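PDB 6IX1: 2S Albumin protein from Dolichos, which is a seed albumin built as a four-bladed hemopexin-type beta-propeller and, as in related seed proteins, probably serves in storage and may bind small ligands. Local coordinates for residues Val16-Phe19 with Tyr24-Val27; Cys64-Asp67 with Ala73-Phe76; Phe66-Ser71 with Ile141-Lys146. All coordinates share one frame; numbering follows the deposited sequence.

Contact 1: Val16-Phe19 with Tyr24-Val27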
ATOM      1  N   VAL A  16       4.252   3.063   9.793  1.00  5.00           N
ATOM      2  CA  VAL A  16       3.424   2.870   8.595  1.00  6.37           C
ATOM      3  C   VAL A  16       2.690   4.199   8.328  1.00  5.82           C
ATOM      4  O   VAL A  16       2.314   4.938   9.251  1.00  6.97           O
ATOM      5  CB  VAL A  16       2.435   1.688   8.720  1.00  6.26           C
ATOM      6  CG1 VAL A  16       1.447   1.855   9.905  1.00  7.32           C
ATOM      7  CG2 VAL A  16       1.640   1.494   7.432  1.00  5.79           C
ATOM      8  N   TYR A  17       2.571   4.511   7.042  1.00  6.28           N
ATOM      9  CA  TYR A  17       1.735   5.615   6.586  1.00  5.90           C
ATOM     10  C   TYR A  17       0.418   5.071   6.038  1.00  6.31           C
ATOM     11  O   TYR A  17       0.440   4.158   5.208  1.00  7.03           O
ATOM     12  CB  TYR A  17       2.451   6.400   5.484  1.00  6.81           C
ATOM     13  CG  TYR A  17       3.675   7.168   5.918  1.00  7.72           C
ATOM     14  CD1 TYR A  17       4.884   6.538   5.941  1.00  8.50           C
ATOM     15  CD2 TYR A  17       3.636   8.489   6.355  1.00  8.12           C
ATOM     16  CE1 TYR A  17       6.045   7.162   6.350  1.00 10.01           C
ATOM     17  CE2 TYR A  17       4.803   9.139   6.742  1.00 10.48           C
ATOM     18  CZ  TYR A  17       6.018   8.456   6.783  1.00  9.68           C
ATOM     19  OH  TYR A  17       7.199   9.019   7.194  1.00 11.90           O
ATOM     20  N   PHE A  18      -0.682   5.598   6.517  1.00  6.36           N
ATOM     21  CA  PHE A  18      -2.026   5.267   6.052  1.00  6.56           C
ATOM     22  C   PHE A  18      -2.661   6.492   5.432  1.00  6.23           C
ATOM     23  O   PHE A  18      -2.700   7.527   6.092  1.00  7.32           O
ATOM     24  CB  PHE A  18      -2.957   4.781   7.158  1.00  7.36           C
ATOM     25  CG  PHE A  18      -2.605   3.479   7.820  1.00  7.61           C
ATOM     26  CD1 PHE A  18      -2.367   2.374   7.097  1.00  7.01           C
ATOM     27  CD2 PHE A  18      -2.586   3.336   9.187  1.00  7.46           C
ATOM     28  CE1 PHE A  18      -2.101   1.163   7.687  1.00  8.02           C
ATOM     29  CE2 PHE A  18      -2.388   2.125   9.790  1.00  8.32           C
ATOM     30  CZ  PHE A  18      -2.129   1.021   9.029  1.00  8.58           C
ATOM     31  N   PHE A  19      -3.170   6.319   4.208  1.00  7.42           N
ATOM     32  CA  PHE A  19      -3.880   7.402   3.492  1.00  6.99           C
ATOM     33  C   PHE A  19      -5.374   7.132   3.460  1.00  7.21           C
ATOM     34  O   PHE A  19      -5.815   5.991   3.208  1.00  8.43           O
ATOM     35  CB  PHE A  19      -3.322   7.528   2.055  1.00  8.27           C
ATOM     36  CG  PHE A  19      -1.862   7.868   2.112  1.00  6.90           C
ATOM     37  CD1 PHE A  19      -1.441   9.166   2.236  1.00  7.17           C
ATOM     38  CD2 PHE A  19      -0.937   6.876   2.121  1.00  7.77           C
ATOM     39  CE1 PHE A  19      -0.095   9.461   2.395  1.00  7.26           C
ATOM     40  CE2 PHE A  19       0.409   7.179   2.271  1.00  8.22           C
ATOM     41  CZ  PHE A  19       0.812   8.468   2.409  1.00  8.30           C
ATOM     42  N   TYR A  24      -3.833  11.774   5.906  1.00  7.63           N
ATOM     43  CA  TYR A  24      -3.043  10.587   6.296  1.00  8.03           C
ATOM     44  C   TYR A  24      -2.712  10.634   7.782  1.00  7.49           C
ATOM     45  O   TYR A  24      -2.878  11.692   8.434  1.00  8.11           O
ATOM     46  CB  TYR A  24      -1.748  10.516   5.475  1.00  7.79           C
ATOM     47  CG  TYR A  24      -0.662  11.449   5.926  1.00  7.14           C
ATOM     48  CD1 TYR A  24      -0.702  12.779   5.683  1.00  7.68           C
ATOM     49  CD2 TYR A  24       0.403  10.966   6.679  1.00  7.07           C
ATOM     50  CE1 TYR A  24       0.245  13.644   6.245  1.00  9.43           C
ATOM     51  CE2 TYR A  24       1.388  11.805   7.177  1.00  9.64           C
ATOM     52  CZ  TYR A  24       1.332  13.157   6.909  1.00  9.32           C
ATOM     53  OH  TYR A  24       2.263  14.000   7.415  1.00 10.55           O
ATOM     54  N   VAL A  25      -2.270   9.503   8.316  1.00  6.84           N
ATOM     55  CA  VAL A  25      -1.639   9.343   9.636  1.00  8.33           C
ATOM     56  C   VAL A  25      -0.366   8.571   9.458  1.00  7.98           C
ATOM     57  O   VAL A  25      -0.171   7.819   8.475  1.00  8.39           O
ATOM     58  CB  VAL A  25      -2.517   8.708  10.716  1.00  9.37           C
ATOM     59  CG1 VAL A  25      -3.649   9.642  11.114  1.00 10.62           C
ATOM     60  CG2 VAL A  25      -2.960   7.347  10.331  1.00  9.14           C
ATOM     61  N   ARG A  26       0.546   8.735  10.384  1.00  7.47           N
ATOM     62  CA  ARG A  26       1.734   7.907  10.526  1.00  6.71           C
ATOM     63  C   ARG A  26       1.574   7.198  11.869  1.00  6.78           C
ATOM     64  O   ARG A  26       1.298   7.869  12.889  1.00  7.83           O
ATOM     65  CB  ARG A  26       3.004   8.741  10.490  1.00  7.89           C
ATOM     66  CG  ARG A  26       4.237   7.896  10.666  1.00  8.11           C
ATOM     67  CD  ARG A  26       5.458   8.742  10.322  1.00  8.07           C
ATOM     68  NE  ARG A  26       5.472   9.994  11.069  1.00  9.23           N
ATOM     69  CZ  ARG A  26       6.061  10.289  12.192  1.00  8.43           C
ATOM     70  NH1 ARG A  26       6.978   9.553  12.672  1.00  7.12           N
ATOM     71  NH2 ARG A  26       5.752  11.452  12.682  1.00  7.03           N
ATOM     72  N   VAL A  27       1.691   5.885  11.922  1.00  7.19           N
ATOM     73  CA  VAL A  27       1.450   5.058  13.100  1.00  6.75           C
ATOM     74  C   VAL A  27       2.691   4.241  13.443  1.00  6.37           C
ATOM     75  O   VAL A  27       3.345   3.707  12.486  1.00  7.50           O
ATOM     76  CB  VAL A  27       0.213   4.150  12.795  1.00  6.79           C
ATOM     77  CG1 VAL A  27       0.010   3.115  13.904  1.00  8.05           C
ATOM     78  CG2 VAL A  27      -1.074   4.948  12.605  1.00  8.64           C
TER
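The Y17 ring has the stem of R26 over one face: CG of R26 sits 4.1 Å above the plane of that ring, offset toward the rim, and CD of R26 lies 3.6 Å from Y17 OH. The edge of the same ring meets Y24, with Y17 CD2 4.1 Å from Y24 CD2. Two places along, the F19 and Y24 rings are near parallel, planes 29° apart, but slid so far that they barely overlap; the closer touch is F19 CD1 against Y24 CB, 3.5 Å. On the other side of the sheet, V16 CG1 sits over one face of the F18 ring, 3.7 Å above its plane and toward the rim; the edge of that ring faces V25 CG2, while V27 CG2 approaches it obliquely. V16 CG1 also packs on V27 CB at 3.9 Å.

The two strands form an antiparallel hairpin, their axes at 159°, in the first four-stranded blade of the hemopexin-type propeller. V16 pairs with V27 and F18 with V25 through reciprocal N-H to O bonds, V27 N to V16 O spanning 2.9 Å.

With CG anti to the backbone N (chi1 179°) and a bend at chi3, R26 runs its aliphatic stem along Y17 and carries its guanidinium onward. Outside the pair, F8 stacks on Y17, and W216 meets F18 edge-to-face. R26 thus does two jobs: its apolar methylenes lie over the rim of one Y17 face, while its charge is probably balanced at least in part by E15, through NH1, with NH2 bonding to T40 OG1.

Contact 2: Cys64-Asp67 with Ala73-Phe76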
ATOM      1  N   CYS A  64      -3.216   4.473  -3.889  1.00  7.00           N
ATOM      2  CA  CYS A  64      -2.326   3.304  -3.884  1.00  7.27           C
ATOM      3  C   CYS A  64      -0.912   3.802  -3.620  1.00  8.13           C
ATOM      4  O   CYS A  64      -0.605   4.940  -3.960  1.00  8.28           O
ATOM      5  CB  CYS A  64      -2.439   2.526  -5.206  1.00  8.12           C
ATOM      6  SG  CYS A  64      -1.510   0.967  -5.237  1.00  8.99           S
ATOM      7  N   SER A  65      -0.132   2.967  -2.983  1.00  6.75           N
ATOM      8  CA  SER A  65       1.264   3.331  -2.694  1.00  7.18           C
ATOM      9  C   SER A  65       2.067   2.098  -2.411  1.00  7.98           C
ATOM     10  O   SER A  65       1.471   1.133  -1.986  1.00  8.48           O
ATOM     11  CB  SER A  65       1.370   4.256  -1.519  1.00  8.29           C
ATOM     12  OG  SER A  65       0.694   3.781  -0.352  1.00  8.63           O
ATOM     13  N   PHE A  66       3.390   2.197  -2.573  1.00  7.85           N
ATOM     14  CA  PHE A  66       4.306   1.182  -2.059  1.00  7.65           C
ATOM     15  C   PHE A  66       5.675   1.778  -1.823  1.00  7.32           C
ATOM     16  O   PHE A  66       6.157   2.535  -2.622  1.00  7.71           O
ATOM     17  CB  PHE A  66       4.367  -0.059  -2.950  1.00  8.25           C
ATOM     18  CG  PHE A  66       4.711   0.160  -4.392  1.00  7.76           C
ATOM     19  CD1 PHE A  66       6.061   0.167  -4.771  1.00  7.35           C
ATOM     20  CD2 PHE A  66       3.756   0.358  -5.364  1.00  6.82           C
ATOM     21  CE1 PHE A  66       6.424   0.307  -6.099  1.00  9.58           C
ATOM     22  CE2 PHE A  66       4.133   0.541  -6.707  1.00  8.79           C
ATOM     23  CZ  PHE A  66       5.440   0.441  -7.078  1.00  9.61           C
ATOM     24  N   ASP A  67       6.271   1.265  -0.779  1.00  7.99           N
ATOM     25  CA  ASP A  67       7.680   1.597  -0.498  1.00  7.77           C
ATOM     26  C   ASP A  67       8.591   0.780  -1.444  1.00  7.28           C
ATOM     27  O   ASP A  67       8.253  -0.366  -1.807  1.00  7.76           O
ATOM     28  CB  ASP A  67       8.041   1.320   0.956  1.00  7.90           C
ATOM     29  CG  ASP A  67       7.527  -0.034   1.468  1.00 10.36           C
ATOM     30  OD1 ASP A  67       6.230  -0.212   1.528  1.00  9.47           O
ATOM     31  OD2 ASP A  67       8.341  -0.948   1.758  1.00 11.23           O
ATOM     32  N   ALA A  73       9.147   5.899  -2.220  1.00  7.51           N
ATOM     33  CA  ALA A  73       7.882   5.209  -2.444  1.00  8.13           C
ATOM     34  C   ALA A  73       7.271   5.696  -3.756  1.00  7.94           C
ATOM     35  O   ALA A  73       7.472   6.834  -4.092  1.00  8.92           O
ATOM     36  CB  ALA A  73       6.953   5.457  -1.309  1.00  8.59           C
ATOM     37  N   TYR A  74       6.491   4.794  -4.384  1.00  8.09           N
ATOM     38  CA  TYR A  74       5.537   5.242  -5.418  1.00  7.53           C
ATOM     39  C   TYR A  74       4.189   5.548  -4.827  1.00  8.24           C
ATOM     40  O   TYR A  74       3.741   4.793  -3.918  1.00  9.54           O
ATOM     41  CB  TYR A  74       5.383   4.216  -6.549  1.00  8.23           C
ATOM     42  CG  TYR A  74       6.520   4.190  -7.502  1.00  8.55           C
ATOM     43  CD1 TYR A  74       6.557   5.082  -8.565  1.00  9.56           C
ATOM     44  CD2 TYR A  74       7.602   3.361  -7.370  1.00  8.78           C
ATOM     45  CE1 TYR A  74       7.605   5.138  -9.471  1.00 10.49           C
ATOM     46  CE2 TYR A  74       8.638   3.377  -8.271  1.00  8.81           C
ATOM     47  CZ  TYR A  74       8.643   4.271  -9.328  1.00  9.41           C
ATOM     48  OH  TYR A  74       9.681   4.259 -10.208  1.00 10.46           O
ATOM     49  N   VAL A  75       3.577   6.622  -5.294  1.00  7.49           N
ATOM     50  CA  VAL A  75       2.192   6.939  -4.942  1.00  8.34           C
ATOM     51  C   VAL A  75       1.372   7.125  -6.193  1.00  6.79           C
ATOM     52  O   VAL A  75       1.943   7.401  -7.272  1.00  8.54           O
ATOM     53  CB  VAL A  75       2.194   8.209  -4.071  1.00  9.23           C
ATOM     54  CG1 VAL A  75       2.929   7.985  -2.764  1.00  9.40           C
ATOM     55  CG2 VAL A  75       2.770   9.462  -4.722  1.00  9.93           C
ATOM     56  N   PHE A  76       0.088   6.899  -6.062  1.00  6.60           N
ATOM     57  CA  PHE A  76      -0.869   6.831  -7.171  1.00  7.72           C
ATOM     58  C   PHE A  76      -2.114   7.628  -6.813  1.00  8.84           C
ATOM     59  O   PHE A  76      -2.460   7.683  -5.633  1.00  8.38           O
ATOM     60  CB  PHE A  76      -1.284   5.377  -7.430  1.00  9.41           C
ATOM     61  CG  PHE A  76      -0.160   4.443  -7.845  1.00  8.23           C
ATOM     62  CD1 PHE A  76       0.759   3.951  -6.926  1.00  8.62           C
ATOM     63  CD2 PHE A  76       0.072   4.183  -9.187  1.00  9.95           C
ATOM     64  CE1 PHE A  76       1.841   3.177  -7.312  1.00  8.10           C
ATOM     65  CE2 PHE A  76       1.180   3.460  -9.554  1.00  9.98           C
ATOM     66  CZ  PHE A  76       2.064   2.929  -8.633  1.00  9.14           C
TER
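The backbone O of Y74 is gripped by two groups of the facing strand: F66 N hydrogen-bonds to it at 2.9 Å, and S65 CA adds a CA-H...O contact. Y74 N returns a bond to F66 O, also 2.9 Å, which completes the reciprocal pair. This is an antiparallel beta hairpin, the first two strands of the second propeller blade, and the axes run at 178°.

F66, Y74 and F76 gather on one side of it as an aromatic cluster. CB of Y74 lies over one face of the F66 ring in a CH-pi contact, 4.0 Å from the ring centroid, and the two rings meet obliquely, planes 40° apart. F66 can lie there because its CG stands between backbone N and carbonyl carbon (chi1 55°), which swings the ring across toward Y74. F76 meets it rim to rim instead, through F66 CE2 and F76 CE1. Beyond the hairpin, Y83 stacks on Y74, and A121 of the neighbouring blade touches F66. On the reverse side D67 turns its carboxylate to the backbone N of R9. At the far end C64 SG lies obliquely beside F76, 4.8 Å from the centroid of the F76 ring.

Contact 3: Phe66-Ser71 with Ile141-Lys146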
ATOM      1  N   PHE A  66       3.390   2.197  -2.573  1.00  7.85           N
ATOM      2  CA  PHE A  66       4.306   1.182  -2.059  1.00  7.65           C
ATOM      3  C   PHE A  66       5.675   1.778  -1.823  1.00  7.32           C
ATOM      4  O   PHE A  66       6.157   2.535  -2.622  1.00  7.71           O
ATOM      5  CB  PHE A  66       4.367  -0.059  -2.950  1.00  8.25           C
ATOM      6  CG  PHE A  66       4.711   0.160  -4.392  1.00  7.76           C
ATOM      7  CD1 PHE A  66       6.061   0.167  -4.771  1.00  7.35           C
ATOM      8  CD2 PHE A  66       3.756   0.358  -5.364  1.00  6.82           C
ATOM      9  CE1 PHE A  66       6.424   0.307  -6.099  1.00  9.58           C
ATOM     10  CE2 PHE A  66       4.133   0.541  -6.707  1.00  8.79           C
ATOM     11  CZ  PHE A  66       5.440   0.441  -7.078  1.00  9.61           C
ATOM     12  N   ASP A  67       6.271   1.265  -0.779  1.00  7.99           N
ATOM     13  CA  ASP A  67       7.680   1.597  -0.498  1.00  7.77           C
ATOM     14  C   ASP A  67       8.591   0.780  -1.444  1.00  7.28           C
ATOM     15  O   ASP A  67       8.253  -0.366  -1.807  1.00  7.76           O
ATOM     16  CB  ASP A  67       8.041   1.320   0.956  1.00  7.90           C
ATOM     17  CG  ASP A  67       7.527  -0.034   1.468  1.00 10.36           C
ATOM     18  OD1 ASP A  67       6.230  -0.212   1.528  1.00  9.47           O
ATOM     19  OD2 ASP A  67       8.341  -0.948   1.758  1.00 11.23           O
ATOM     20  N   THR A  68       9.788   1.342  -1.747  1.00  8.02           N
ATOM     21  CA  THR A  68      10.740   0.609  -2.587  1.00  8.38           C
ATOM     22  C   THR A  68      11.998   0.305  -1.782  1.00  8.71           C
ATOM     23  O   THR A  68      12.160  -0.843  -1.320  1.00 11.69           O
ATOM     24  CB  THR A  68      11.024   1.417  -3.873  1.00  8.47           C
ATOM     25  OG1 THR A  68      11.423   2.717  -3.492  1.00  8.96           O
ATOM     26  CG2 THR A  68       9.814   1.488  -4.751  1.00  8.14           C
ATOM     27  N   GLU A  69      12.805   1.342  -1.604  1.00  9.48           N
ATOM     28  CA  GLU A  69      14.045   1.234  -0.822  1.00  9.28           C
ATOM     29  C   GLU A  69      14.262   2.578  -0.110  1.00  8.44           C
ATOM     30  O   GLU A  69      13.714   3.585  -0.490  1.00  8.13           O
ATOM     31  CB  GLU A  69      15.220   0.835  -1.752  1.00 10.46           C
ATOM     32  CG  GLU A  69      15.479   1.865  -2.850  1.00 13.38           C
ATOM     33  CD  GLU A  69      16.540   1.414  -3.827  1.00 17.06           C
ATOM     34  OE1 GLU A  69      16.402   0.315  -4.363  1.00 19.28           O
ATOM     35  OE2 GLU A  69      17.543   2.126  -3.970  1.00 22.06           O
ATOM     36  N   ALA A  70      15.232   2.585   0.801  1.00 10.35           N
ATOM     37  CA  ALA A  70      15.588   3.846   1.458  1.00  9.18           C
ATOM     38  C   ALA A  70      14.307   4.531   1.955  1.00  9.30           C
ATOM     39  O   ALA A  70      13.413   3.825   2.453  1.00  8.86           O
ATOM     40  CB  ALA A  70      16.498   4.673   0.592  1.00 10.56           C
ATOM     41  N   SER A  71      14.153   5.831   1.742  1.00  9.25           N
ATOM     42  CA  SER A  71      12.913   6.527   2.095  1.00  8.28           C
ATOM     43  C   SER A  71      12.186   6.954   0.808  1.00  8.43           C
ATOM     44  O   SER A  71      11.655   8.037   0.697  1.00  9.89           O
ATOM     45  CB  SER A  71      13.216   7.670   3.014  1.00  9.63           C
ATOM     46  OG  SER A  71      13.758   7.202   4.241  1.00 13.09           O
ATOM     47  N   ILE A 141       5.752  -6.344 -10.067  1.00 10.32           N
ATOM     48  CA  ILE A 141       6.739  -5.535 -10.798  1.00 12.28           C
ATOM     49  C   ILE A 141       8.036  -5.526 -10.004  1.00 10.35           C
ATOM     50  O   ILE A 141       7.991  -5.395  -8.796  1.00 10.71           O
ATOM     51  CB  ILE A 141       6.158  -4.177 -11.158  1.00 13.37           C
ATOM     52  CG1 ILE A 141       6.976  -3.459 -12.218  1.00 14.51           C
ATOM     53  CG2 ILE A 141       5.960  -3.365  -9.901  1.00 10.80           C
ATOM     54  CD1 ILE A 141       6.174  -2.549 -13.052  1.00 15.07           C
ATOM     55  N   ALA A 142       9.145  -5.567 -10.706  1.00  9.71           N
ATOM     56  CA  ALA A 142      10.461  -5.283 -10.098  1.00  8.87           C
ATOM     57  C   ALA A 142      10.659  -3.795 -10.289  1.00  9.03           C
ATOM     58  O   ALA A 142      10.706  -3.296 -11.403  1.00 10.21           O
ATOM     59  CB  ALA A 142      11.540  -6.086 -10.788  1.00  9.87           C
ATOM     60  N   TYR A 143      10.702  -3.007  -9.201  1.00  9.96           N
ATOM     61  CA  TYR A 143      10.626  -1.530  -9.313  1.00 10.02           C
ATOM     62  C   TYR A 143      11.853  -0.953  -9.994  1.00  8.43           C
ATOM     63  O   TYR A 143      11.777   0.111 -10.496  1.00 11.06           O
ATOM     64  CB  TYR A 143      10.289  -0.845  -7.997  1.00  9.90           C
ATOM     65  CG  TYR A 143      11.366  -0.918  -6.940  1.00  9.14           C
ATOM     66  CD1 TYR A 143      12.525  -0.147  -7.010  1.00  9.70           C
ATOM     67  CD2 TYR A 143      11.270  -1.802  -5.896  1.00  9.34           C
ATOM     68  CE1 TYR A 143      13.536  -0.256  -6.082  1.00 12.23           C
ATOM     69  CE2 TYR A 143      12.222  -1.895  -4.942  1.00 10.58           C
ATOM     70  CZ  TYR A 143      13.381  -1.130  -5.025  1.00 11.70           C
ATOM     71  OH  TYR A 143      14.354  -1.242  -4.096  1.00 15.72           O
ATOM     72  N   ASP A 144      12.999  -1.654  -9.862  1.00  8.30           N
ATOM     73  CA  ASP A 144      14.260  -1.052 -10.333  1.00  9.76           C
ATOM     74  C   ASP A 144      14.446  -1.256 -11.812  1.00  9.39           C
ATOM     75  O   ASP A 144      14.827  -0.354 -12.476  1.00 10.12           O
ATOM     76  CB  ASP A 144      15.438  -1.625  -9.555  1.00  8.55           C
ATOM     77  CG  ASP A 144      15.658  -3.120  -9.553  1.00 10.71           C
ATOM     78  OD1 ASP A 144      14.702  -3.860  -9.918  1.00 10.22           O
ATOM     79  OD2 ASP A 144      16.758  -3.516  -9.169  1.00 13.84           O
ATOM     80  N   SER A 145      14.129  -2.416 -12.324  1.00  7.61           N
ATOM     81  CA  SER A 145      14.154  -2.656 -13.786  1.00  7.24           C
ATOM     82  C   SER A 145      12.830  -2.291 -14.440  1.00  8.10           C
ATOM     83  O   SER A 145      12.830  -2.150 -15.681  1.00  9.01           O
ATOM     84  CB  SER A 145      14.338  -4.102 -14.077  1.00  7.74           C
ATOM     85  OG  SER A 145      13.271  -4.882 -13.527  1.00  7.75           O
ATOM     86  N   LYS A 146      11.793  -2.073 -13.671  1.00  8.13           N
ATOM     87  CA  LYS A 146      10.424  -1.848 -14.174  1.00  9.27           C
ATOM     88  C   LYS A 146       9.895  -2.991 -15.028  1.00 10.41           C
ATOM     89  O   LYS A 146       8.977  -2.766 -15.799  1.00 16.08           O
ATOM     90  CB  LYS A 146      10.283  -0.460 -14.800  1.00  9.00           C
ATOM     91  CG  LYS A 146      10.564   0.708 -13.838  1.00  9.50           C
ATOM     92  CD  LYS A 146      10.422   2.004 -14.575  1.00 10.89           C
ATOM     93  CE  LYS A 146      10.453   3.187 -13.623  1.00 12.68           C
ATOM     94  NZ  LYS A 146      10.270   4.415 -14.396  1.00 16.00           N
TER
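Y143 OH donates to E69 OE1 across 2.6 Å, a short hydrogen bond that uses the anti lone pair of OE1. The carboxylate is turned 83° from the tyrosine ring, and OE1 comes in at the ring's edge, in its plane. T68 covers one face of that ring: its CB stands 3.5 Å from the centroid of the Y143 ring, only 5° off the normal, and T68 CG2 lies 3.6 Å from Y143 CG. More loosely, Y143 CB reaches the edge of the F66 ring, 4.5 Å from F66 CE1.

These residues join two blades of the hemopexin-type propeller, the 66-71 segment leaving strand 64-67 of one and the 141-146 turn following strand 137-142 of the next. An alanine in place of Y143 lacks the ring and hydroxyl, and would probably open a gap beside T68 and leave the E69 carboxylate without this partner.

A second shell fixes the first. Y143 is set by its chi1 of 68°, which aims the ring at T68, and by a backbone bond to K128. T68 OG1 hydrogen-bonds to Y83 OH, while R123 touches Y143 and donates from NE to T68 O.

Contacts 2 and 3 share F66 and D67, and their centres lie 9 Å apart; the F66 ring serves both. They also touch directly: Y74 CD2 is 3.9 Å from T68 CG2, and Y74 OH is 3.7 Å from K146 CE. Contact 1, in the preceding blade, has its centre 12 Å from that of contact 2 and meets it by packing, F19 CD2 to S65 OG at 4.3 Å. Between contacts 1 and 3 the nearest atoms are about 7 Å apart, without touching. Contacts 1 and 2 each pair strands within one blade, whereas contact 3 spans two.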